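Local coordinates for PUM-HD domain-containing protein (Caenorhabditis elegans, PDB 7CGF), which probably binds sequence elements in the 3' untranslated regions of mRNAs through its Pumilio-repeat RNA-binding domain, the part present here in complex with RNA, at residues F90-E95 / L127-E132; D12-R17 / L38-D43; S296-V301 / I329-P334. The protein carries 2 engineered substitutions. All coordinates share one frame; numbering follows the deposited sequence.

Contact 1 (F90-E95 / L127-E132); sequences FFEYGE and LEKINE
Lys-129 lays its aliphatic chain across the ring of Tyr-93 at about a right angle. Its CD stands over the ring centre, 3.7 Å from the Tyr-93 centroid and 14° off the normal, which meets the criterion for a CH-pi contact over the face. The bend at chi2 of Lys-129 (-69°), followed by two extended torsions, sends the chain over the ring and carries NZ on, still above the ring plane, to the CE2 side, 3.5 Å from Tyr-93 CE2. Tyr-93 itself sits in a type II beta turn from Glu-92 to Glu-95, closed by Glu-95 N bonding to Glu-92 O. At the root of the lysine side chain, Lys-129 CB sits 3.1 Å from the carbonyl O of Phe-91, a close approach.

The Glu-92 and Lys-129 side chains meet at a slant, with NZ and OE1 3.8 Å apart, a long salt bridge. One water bridges the pair, donating to Glu-92 OE1 and accepting from Lys-129 NZ and the backbone N of Tyr-93. A second accepts from Lys-129 NZ at 2.7 Å and donates to Glu-128 OE2. The other carboxylate oxygens face elsewhere, Glu-92 OE2 to Lys-125 and Glu-128 OE1 to Lys-161.

Beside these polar groups, Phe-91 and Ile-130 lie side by side and point the same way, with Phe-91 CD1 3.7 Å from Ile-130 CG2. Phe-91 also packs on helices 99-106 and 119-129. With Lys-129 replaced by an alanine, the face of Tyr-93 would probably lose its cover and both waters their shared amine donor.

The chemistry is thus divided along one lysine: its methylenes serve the aromatic face, while its ammonium joins two acidic side chains mainly through water, consistent with a hydrated electrostatic link next to an apolar seam between repeats.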
loop_
_atom_site.group_PDB
_atom_site.type_symbol
_atom_site.label_atom_id
_atom_site.label_comp_id
_atom_site.label_asym_id
_atom_site.label_seq_id
_atom_site.Cartn_x
_atom_site.Cartn_y
_atom_site.Cartn_z
ATOM N N PHE A 90 16.727 -11.681 -14.677
ATOM C CA PHE A 90 16.215 -12.035 -15.993
ATOM C C PHE A 90 14.775 -11.586 -16.226
ATOM O O PHE A 90 14.202 -11.908 -17.275
ATOM C CB PHE A 90 16.370 -13.534 -16.221
ATOM C CG PHE A 90 17.792 -13.927 -16.479
ATOM C CD1 PHE A 90 18.373 -13.658 -17.708
ATOM C CD2 PHE A 90 18.556 -14.491 -15.486
ATOM C CE1 PHE A 90 19.703 -13.997 -17.950
ATOM C CE2 PHE A 90 19.881 -14.826 -15.711
ATOM C CZ PHE A 90 20.455 -14.586 -16.952
ATOM N N PHE A 91 14.182 -10.839 -15.289
ATOM C CA PHE A 91 12.933 -10.141 -15.547
ATOM C C PHE A 91 13.144 -8.649 -15.757
ATOM O O PHE A 91 12.168 -7.907 -15.913
ATOM C CB PHE A 91 11.934 -10.365 -14.395
ATOM C CG PHE A 91 11.205 -11.673 -14.468
ATOM C CD1 PHE A 91 10.490 -12.019 -15.601
ATOM C CD2 PHE A 91 11.206 -12.548 -13.389
ATOM C CE1 PHE A 91 9.803 -13.216 -15.671
ATOM C CE2 PHE A 91 10.510 -13.748 -13.443
ATOM C CZ PHE A 91 9.814 -14.086 -14.601
ATOM N N GLU A 92 14.389 -8.190 -15.772
ATOM C CA GLU A 92 14.664 -6.773 -15.937
ATOM C C GLU A 92 14.457 -6.349 -17.390
ATOM O O GLU A 92 14.483 -7.166 -18.316
ATOM C CB GLU A 92 16.096 -6.430 -15.521
ATOM C CG GLU A 92 16.459 -6.711 -14.060
ATOM C CD GLU A 92 15.752 -5.796 -13.060
ATOM O OE1 GLU A 92 15.286 -4.694 -13.443
ATOM O OE2 GLU A 92 15.677 -6.190 -11.872
ATOM N N TYR A 93 14.248 -5.047 -17.588
ATOM C CA TYR A 93 14.357 -4.511 -18.939
ATOM C C TYR A 93 15.753 -4.808 -19.470
ATOM O O TYR A 93 16.749 -4.695 -18.748
ATOM C CB TYR A 93 14.112 -2.995 -18.960
ATOM C CG TYR A 93 12.779 -2.514 -18.422
ATOM C CD1 TYR A 93 11.591 -3.159 -18.746
ATOM C CD2 TYR A 93 12.715 -1.396 -17.590
ATOM C CE1 TYR A 93 10.367 -2.706 -18.249
ATOM C CE2 TYR A 93 11.497 -0.932 -17.093
ATOM C CZ TYR A 93 10.334 -1.590 -17.423
ATOM O OH TYR A 93 9.141 -1.122 -16.922
ATOM N N GLY A 94 15.838 -5.177 -20.738
ATOM C CA GLY A 94 17.083 -5.622 -21.305
ATOM C C GLY A 94 17.201 -7.124 -21.376
ATOM O O GLY A 94 18.041 -7.636 -22.126
ATOM N N GLU A 95 16.367 -7.839 -20.616
ATOM C CA GLU A 95 16.274 -9.289 -20.689
ATOM C C GLU A 95 14.927 -9.760 -21.231
ATOM O O GLU A 95 14.567 -10.930 -21.048
ATOM C CB GLU A 95 16.560 -9.905 -19.313
ATOM C CG GLU A 95 18.005 -9.743 -18.850
ATOM C CD GLU A 95 18.984 -10.581 -19.670
ATOM O OE1 GLU A 95 18.543 -11.529 -20.344
ATOM O OE2 GLU A 95 20.190 -10.296 -19.635
ATOM N N LEU A 127 5.836 -8.839 -12.416
ATOM C CA LEU A 127 4.681 -7.998 -12.722
ATOM C C LEU A 127 5.083 -6.552 -12.982
ATOM O O LEU A 127 4.419 -5.844 -13.755
ATOM C CB LEU A 127 3.662 -8.066 -11.582
ATOM C CG LEU A 127 2.975 -9.408 -11.405
ATOM C CD1 LEU A 127 2.144 -9.398 -10.120
ATOM C CD2 LEU A 127 2.093 -9.752 -12.622
ATOM N N GLU A 128 6.139 -6.083 -12.321
ATOM C CA GLU A 128 6.610 -4.719 -12.513
ATOM C C GLU A 128 7.136 -4.483 -13.920
ATOM O O GLU A 128 7.044 -3.360 -14.432
ATOM C CB GLU A 128 7.711 -4.425 -11.495
ATOM C CG GLU A 128 8.473 -3.133 -11.692
ATOM C CD GLU A 128 7.652 -1.903 -11.384
ATOM O OE1 GLU A 128 6.609 -2.031 -10.691
ATOM O OE2 GLU A 128 8.067 -0.807 -11.831
ATOM N N LYS A 129 7.677 -5.511 -14.562
ATOM C CA LYS A 129 8.465 -5.319 -15.781
ATOM C C LYS A 129 7.836 -5.877 -17.050
ATOM O O LYS A 129 7.973 -5.263 -18.119
ATOM C CB LYS A 129 9.849 -5.947 -15.612
ATOM C CG LYS A 129 10.680 -5.363 -14.454
ATOM C CD LYS A 129 11.115 -3.942 -14.730
ATOM C CE LYS A 129 12.047 -3.432 -13.632
ATOM N NZ LYS A 129 12.546 -2.054 -13.894
ATOM N N ILE A 130 7.160 -7.020 -16.984
ATOM C CA ILE A 130 6.854 -7.771 -18.198
ATOM C C ILE A 130 5.603 -7.263 -18.902
ATOM O O ILE A 130 4.798 -6.508 -18.339
ATOM C CB ILE A 130 6.730 -9.277 -17.907
ATOM C CG1 ILE A 130 5.460 -9.581 -17.092
ATOM C CG2 ILE A 130 8.002 -9.794 -17.241
ATOM C CD1 ILE A 130 5.406 -11.005 -16.515
ATOM N N ASN A 131 5.435 -7.691 -20.149
ATOM C CA ASN A 131 4.325 -7.233 -20.972
ATOM C C ASN A 131 2.996 -7.835 -20.502
ATOM O O ASN A 131 2.946 -8.821 -19.762
ATOM C CB ASN A 131 4.584 -7.588 -22.436
ATOM C CG ASN A 131 4.947 -9.039 -22.615
ATOM O OD1 ASN A 131 4.096 -9.921 -22.515
ATOM N ND2 ASN A 131 6.222 -9.301 -22.853
ATOM N N GLU A 132 1.904 -7.230 -20.971
ATOM C CA GLU A 132 0.587 -7.570 -20.439
ATOM C C GLU A 132 0.190 -9.034 -20.624
ATOM O O GLU A 132 -0.351 -9.615 -19.667
ATOM C CB GLU A 132 -0.453 -6.633 -21.057
ATOM C CG GLU A 132 -1.826 -6.760 -20.454
ATOM C CD GLU A 132 -2.772 -5.776 -21.080
ATOM O OE1 GLU A 132 -3.322 -6.087 -22.166
ATOM O OE2 GLU A 132 -2.920 -4.682 -20.510
HETATM O O HOH W 1 14.762 -3.211 -15.330
HETATM O O HOH W 2 10.306 -0.492 -13.815
#

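Contact 2 (D12-R17 / L38-D43); sequences DDLLTR and LKFAKD
Leu-15 and Phe-40 meet through two torsions of the leucine: chi1 of 176° carries CG away from the backbone N, and a bend at chi2 then sets CD1 above the phenylalanine ring. Phe-40 has a chi1 off the usual staggered values, and the end of its ring comes nearer to the leucines. Leu-15 CD1 is 3.8 Å from the Phe-40 centroid and 7° off the normal, evidence for a CH-pi contact centred on one face. The two side chains slide past each other in opposite directions, which also brings Phe-40 CE1 within 3.7 Å of Leu-15 CA.

Leu-14 crosses the same ring at about a right angle, its CD2 3.9 Å from Phe-40 CE1. The other methyl of Leu-15, CD2, rests 3.8 Å from Asp-43 CB. That aspartate is the N-cap of helix 44-56; Leu-15 CD1 lies 3.9 Å from its OD2, the oxygen engaged by Gly-46 N and Arg-19.

At the start of the first helix, Asp-13 OD1 accepts from Thr-16 N at 3.1 Å, with an N-H...O angle of 163°, an N-cap bond made from above the carboxylate plane. Asp-13 OD2 touches the CD methylene of Lys-39, while the charged NZ stays 5.1 Å from it.

The contact therefore joins helix 14-20 to helix 37-41 in the predicted repeat 32-68 at the N-terminal end of the PUM-HD. Its cohesion comes chiefly from leucine methyls on an aromatic ring; opposite charges at Asp-13 and Lys-39 are likely to add only a diffuse attraction.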
loop_
_atom_site.group_PDB
_atom_site.type_symbol
_atom_site.label_atom_id
_atom_site.label_comp_id
_atom_site.label_asym_id
_atom_site.label_seq_id
_atom_site.Cartn_x
_atom_site.Cartn_y
_atom_site.Cartn_z
ATOM N N ASP A 12 38.843 -29.052 -5.164
ATOM C CA ASP A 12 37.915 -27.976 -4.825
ATOM C C ASP A 12 37.191 -27.467 -6.072
ATOM O O ASP A 12 37.804 -27.277 -7.125
ATOM C CB ASP A 12 38.653 -26.825 -4.133
ATOM N N ASP A 13 35.882 -27.245 -5.951
ATOM C CA ASP A 13 35.095 -26.795 -7.088
ATOM C C ASP A 13 35.329 -25.302 -7.335
ATOM O O ASP A 13 36.036 -24.616 -6.589
ATOM C CB ASP A 13 33.614 -27.124 -6.875
ATOM C CG ASP A 13 32.959 -26.264 -5.801
ATOM O OD1 ASP A 13 33.678 -25.676 -4.972
ATOM O OD2 ASP A 13 31.713 -26.193 -5.777
ATOM N N LEU A 14 34.726 -24.798 -8.414
ATOM C CA LEU A 14 34.954 -23.415 -8.824
ATOM C C LEU A 14 34.559 -22.426 -7.731
ATOM O O LEU A 14 35.274 -21.448 -7.478
ATOM C CB LEU A 14 34.173 -23.134 -10.106
ATOM C CG LEU A 14 34.336 -21.754 -10.730
ATOM C CD1 LEU A 14 35.786 -21.534 -11.117
ATOM C CD2 LEU A 14 33.413 -21.615 -11.925
ATOM N N LEU A 15 33.422 -22.658 -7.072
ATOM C CA LEU A 15 32.931 -21.688 -6.098
ATOM C C LEU A 15 33.876 -21.570 -4.907
ATOM O O LEU A 15 34.198 -20.462 -4.470
ATOM C CB LEU A 15 31.522 -22.064 -5.635
ATOM C CG LEU A 15 30.970 -21.158 -4.536
ATOM C CD1 LEU A 15 30.808 -19.720 -5.048
ATOM C CD2 LEU A 15 29.656 -21.718 -4.017
ATOM N N THR A 16 34.333 -22.702 -4.364
ATOM C CA THR A 16 35.246 -22.627 -3.226
ATOM C C THR A 16 36.574 -22.003 -3.634
ATOM O O THR A 16 37.148 -21.202 -2.885
ATOM C CB THR A 16 35.461 -24.014 -2.620
ATOM O OG1 THR A 16 36.081 -24.871 -3.585
ATOM C CG2 THR A 16 34.139 -24.605 -2.227
ATOM N N ARG A 17 37.061 -22.342 -4.829
ATOM C CA ARG A 17 38.249 -21.685 -5.364
ATOM C C ARG A 17 38.038 -20.178 -5.471
ATOM O O ARG A 17 38.882 -19.386 -5.034
ATOM C CB ARG A 17 38.606 -22.290 -6.724
ATOM C CG ARG A 17 39.236 -23.686 -6.655
ATOM C CD ARG A 17 38.999 -24.473 -7.947
ATOM N NE ARG A 17 39.324 -23.690 -9.137
ATOM C CZ ARG A 17 38.789 -23.892 -10.338
ATOM N NH1 ARG A 17 37.893 -24.857 -10.518
ATOM N NH2 ARG A 17 39.149 -23.129 -11.362
ATOM N N LEU A 38 23.860 -23.239 -9.929
ATOM C CA LEU A 38 23.033 -23.412 -8.739
ATOM C C LEU A 38 23.822 -23.115 -7.467
ATOM O O LEU A 38 23.361 -22.353 -6.603
ATOM C CB LEU A 38 22.453 -24.827 -8.714
ATOM C CG LEU A 38 21.653 -25.233 -7.473
ATOM C CD1 LEU A 38 20.429 -24.350 -7.271
ATOM C CD2 LEU A 38 21.259 -26.711 -7.537
ATOM N N LYS A 39 25.016 -23.706 -7.331
ATOM C CA LYS A 39 25.826 -23.459 -6.142
ATOM C C LYS A 39 26.199 -21.985 -6.026
ATOM O O LYS A 39 26.114 -21.400 -4.937
ATOM C CB LYS A 39 27.084 -24.343 -6.165
ATOM C CG LYS A 39 26.851 -25.780 -5.743
ATOM C CD LYS A 39 28.156 -26.572 -5.855
ATOM C CE LYS A 39 27.936 -28.082 -5.928
ATOM N NZ LYS A 39 27.402 -28.634 -4.649
ATOM N N PHE A 40 26.586 -21.357 -7.143
ATOM C CA PHE A 40 26.940 -19.944 -7.107
ATOM C C PHE A 40 25.754 -19.092 -6.660
ATOM O O PHE A 40 25.900 -18.215 -5.801
ATOM C CB PHE A 40 27.426 -19.487 -8.484
ATOM C CG PHE A 40 28.929 -19.467 -8.625
ATOM C CD1 PHE A 40 29.631 -20.615 -8.936
ATOM C CD2 PHE A 40 29.625 -18.281 -8.466
ATOM C CE1 PHE A 40 31.016 -20.583 -9.074
ATOM C CE2 PHE A 40 31.012 -18.241 -8.602
ATOM C CZ PHE A 40 31.702 -19.398 -8.899
ATOM N N ALA A 41 24.573 -19.352 -7.225
ATOM C CA ALA A 41 23.430 -18.466 -7.005
ATOM C C ALA A 41 22.902 -18.563 -5.580
ATOM O O ALA A 41 22.328 -17.585 -5.072
ATOM C CB ALA A 41 22.314 -18.768 -8.005
ATOM N N LYS A 42 23.104 -19.706 -4.911
ATOM C CA LYS A 42 22.670 -19.864 -3.525
ATOM C C LYS A 42 23.717 -19.426 -2.511
ATOM O O LYS A 42 23.479 -19.554 -1.300
ATOM C CB LYS A 42 22.265 -21.320 -3.254
ATOM C CG LYS A 42 21.117 -21.750 -4.125
ATOM C CD LYS A 42 20.684 -23.193 -3.880
ATOM C CE LYS A 42 20.085 -23.374 -2.505
ATOM N NZ LYS A 42 19.702 -24.803 -2.292
ATOM N N ASP A 43 24.859 -18.931 -2.976
ATOM C CA ASP A 43 25.953 -18.474 -2.133
ATOM C C ASP A 43 25.975 -16.952 -2.102
ATOM O O ASP A 43 25.712 -16.307 -3.121
ATOM C CB ASP A 43 27.280 -19.005 -2.673
ATOM C CG ASP A 43 28.449 -18.638 -1.803
ATOM O OD1 ASP A 43 28.675 -19.354 -0.801
ATOM O OD2 ASP A 43 29.144 -17.651 -2.131
#

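Contact 3 (S296-V301 / I329-P334); sequences SVPIVV and ILTVRP
Pro-298 packs on Thr-331, and the contact joins the start of helix 299-304 to the end part of helix 322-332, in and just past the predicted Pumilio repeat 294-331, near the C-terminal end of the PUM-HD superhelix. Pro-298 occupies the N-cap position of helix 299-304, and its ring slides past the threonine side chain in the opposite direction. Both CB and CG of Pro-298 lie 3.6 Å from Thr-331 CG2, which places the methyl against the ring at two adjacent carbons. A chi1 of -55° at Thr-331 turns CG2 away from its own backbone N and toward Pro-298, while OG1 turns back along helix 322-332 to bond with the carbonyl O of Glu-327. The threonine thus presents carbon to the contact, and its hydroxyl is satisfied within its own helix.

Two positions on, Val-300 points toward the second segment and contacts two of its residues with one methyl. CG1 of Val-300 is 3.8 Å from Thr-331 CG2 in an oblique crossing. The same CG1 meets Val-332 CG2, where the side chains cross at about a right angle; Val-300 CG2 supports this from 4.0 Å to Val-332 CG2. Val-300 also touches Ala-289 and Val-313, and Val-332 touches Phe-356, so three further helices meet this pair. The Pro-298, Val-300, Thr-331 and Val-332 side chains meet here through carbon atoms.

Val-301 closes the segment with a looser approach, although its CA lies 6.2 Å from that of Val-332. The nearest pairing runs to backbone rather than side chain: Val-301 CG2 stands 4.3 Å from the carbonyl O of Thr-331.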
loop_
_atom_site.group_PDB
_atom_site.type_symbol
_atom_site.label_atom_id
_atom_site.label_comp_id
_atom_site.label_asym_id
_atom_site.label_seq_id
_atom_site.Cartn_x
_atom_site.Cartn_y
_atom_site.Cartn_z
ATOM N N SER A 296 -25.104 23.102 27.305
ATOM C CA SER A 296 -23.730 22.626 27.190
ATOM C C SER A 296 -22.890 23.600 26.364
ATOM O O SER A 296 -23.431 24.480 25.692
ATOM C CB SER A 296 -23.694 21.228 26.563
ATOM N N VAL A 297 -21.571 23.436 26.423
ATOM C CA VAL A 297 -20.638 24.304 25.707
ATOM C C VAL A 297 -20.539 23.826 24.259
ATOM O O VAL A 297 -20.907 22.676 23.968
ATOM C CB VAL A 297 -19.263 24.329 26.398
ATOM C CG1 VAL A 297 -19.417 24.607 27.883
ATOM C CG2 VAL A 297 -18.535 23.032 26.182
ATOM N N PRO A 298 -20.079 24.665 23.322
ATOM C CA PRO A 298 -20.024 24.243 21.915
ATOM C C PRO A 298 -19.099 23.052 21.723
ATOM O O PRO A 298 -18.130 22.865 22.461
ATOM C CB PRO A 298 -19.486 25.481 21.189
ATOM C CG PRO A 298 -19.783 26.623 22.106
ATOM C CD PRO A 298 -19.664 26.069 23.487
ATOM N N ILE A 299 -19.414 22.248 20.701
ATOM C CA ILE A 299 -18.660 21.023 20.434
ATOM C C ILE A 299 -17.178 21.324 20.268
ATOM O O ILE A 299 -16.323 20.570 20.752
ATOM C CB ILE A 299 -19.241 20.303 19.199
ATOM C CG1 ILE A 299 -20.690 19.868 19.455
ATOM C CG2 ILE A 299 -18.400 19.110 18.810
ATOM C CD1 ILE A 299 -20.824 18.725 20.422
ATOM N N VAL A 300 -16.844 22.420 19.577
ATOM C CA VAL A 300 -15.443 22.740 19.308
ATOM C C VAL A 300 -14.675 22.957 20.608
ATOM O O VAL A 300 -13.486 22.618 20.699
ATOM C CB VAL A 300 -15.338 23.958 18.360
ATOM C CG1 VAL A 300 -16.030 25.207 18.961
ATOM C CG2 VAL A 300 -13.884 24.243 18.004
ATOM N N VAL A 301 -15.341 23.492 21.635
ATOM C CA VAL A 301 -14.703 23.679 22.933
ATOM C C VAL A 301 -14.439 22.333 23.599
ATOM O O VAL A 301 -13.323 22.062 24.061
ATOM C CB VAL A 301 -15.570 24.590 23.819
ATOM C CG1 VAL A 301 -14.938 24.747 25.191
ATOM C CG2 VAL A 301 -15.768 25.937 23.136
ATOM N N ILE A 329 -13.421 31.339 15.871
ATOM C CA ILE A 329 -12.827 32.253 16.850
ATOM C C ILE A 329 -13.906 32.847 17.749
ATOM O O ILE A 329 -13.770 32.883 18.980
ATOM C CB ILE A 329 -12.026 33.352 16.133
ATOM C CG1 ILE A 329 -10.758 32.767 15.507
ATOM C CG2 ILE A 329 -11.707 34.504 17.095
ATOM C CD1 ILE A 329 -10.232 33.565 14.323
ATOM N N LEU A 330 -15.002 33.312 17.150
ATOM C CA LEU A 330 -16.066 33.910 17.948
ATOM C C LEU A 330 -16.694 32.891 18.891
ATOM O O LEU A 330 -17.172 33.257 19.970
ATOM C CB LEU A 330 -17.111 34.542 17.025
ATOM C CG LEU A 330 -16.533 35.704 16.198
ATOM C CD1 LEU A 330 -17.451 36.135 15.068
ATOM C CD2 LEU A 330 -16.195 36.896 17.097
ATOM N N THR A 331 -16.660 31.608 18.525
ATOM C CA THR A 331 -17.227 30.560 19.363
ATOM C C THR A 331 -16.289 30.159 20.499
ATOM O O THR A 331 -16.752 29.850 21.602
ATOM C CB THR A 331 -17.561 29.341 18.490
ATOM O OG1 THR A 331 -18.413 29.753 17.414
ATOM C CG2 THR A 331 -18.266 28.268 19.291
ATOM N N VAL A 332 -14.984 30.178 20.259
ATOM C CA VAL A 332 -14.020 29.641 21.214
ATOM C C VAL A 332 -13.557 30.700 22.211
ATOM O O VAL A 332 -13.384 30.400 23.395
ATOM C CB VAL A 332 -12.825 29.030 20.454
ATOM C CG1 VAL A 332 -11.680 28.726 21.415
ATOM C CG2 VAL A 332 -13.253 27.758 19.719
ATOM N N ARG A 333 -13.368 31.939 21.751
ATOM C CA ARG A 333 -12.720 32.965 22.572
ATOM C C ARG A 333 -13.293 33.124 23.982
ATOM O O ARG A 333 -12.492 33.270 24.920
ATOM C CB ARG A 333 -12.744 34.314 21.838
ATOM C CG ARG A 333 -11.730 35.311 22.397
ATOM C CD ARG A 333 -11.823 36.687 21.746
ATOM N NE ARG A 333 -11.264 36.739 20.398
ATOM C CZ ARG A 333 -9.962 36.771 20.125
ATOM N NH1 ARG A 333 -9.077 36.742 21.112
ATOM N NH2 ARG A 333 -9.546 36.827 18.867
ATOM N N PRO A 334 -14.613 33.108 24.214
ATOM C CA PRO A 334 -15.100 33.186 25.604
ATOM C C PRO A 334 -14.575 32.087 26.517
ATOM O O PRO A 334 -14.469 32.301 27.732
ATOM C CB PRO A 334 -16.624 33.091 25.444
ATOM C CG PRO A 334 -16.889 33.644 24.093
ATOM C CD PRO A 334 -15.721 33.219 23.245
#

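Overall arrangement
From the N terminus, contact 2 comes first, closing the loop between 12-17 and 38-43 and tying helix 14-20 to the predicted repeat 32-68. Contact 1 follows, bringing 90-95 against 127-132 and thereby joining predicted repeats 69-104 and 105-140. Contact 3 comes last, linking 296-301 to 329-334, a pairing that brackets most of the predicted repeat 294-331. The three loops run in series; none nests in or crosses another. Contacts 1 and 2 lie on the same side of the chain's centre, their own centres about 27 Å apart, whereas contact 3 is on the opposite side, with about 74 Å between its centre and that of contact 2.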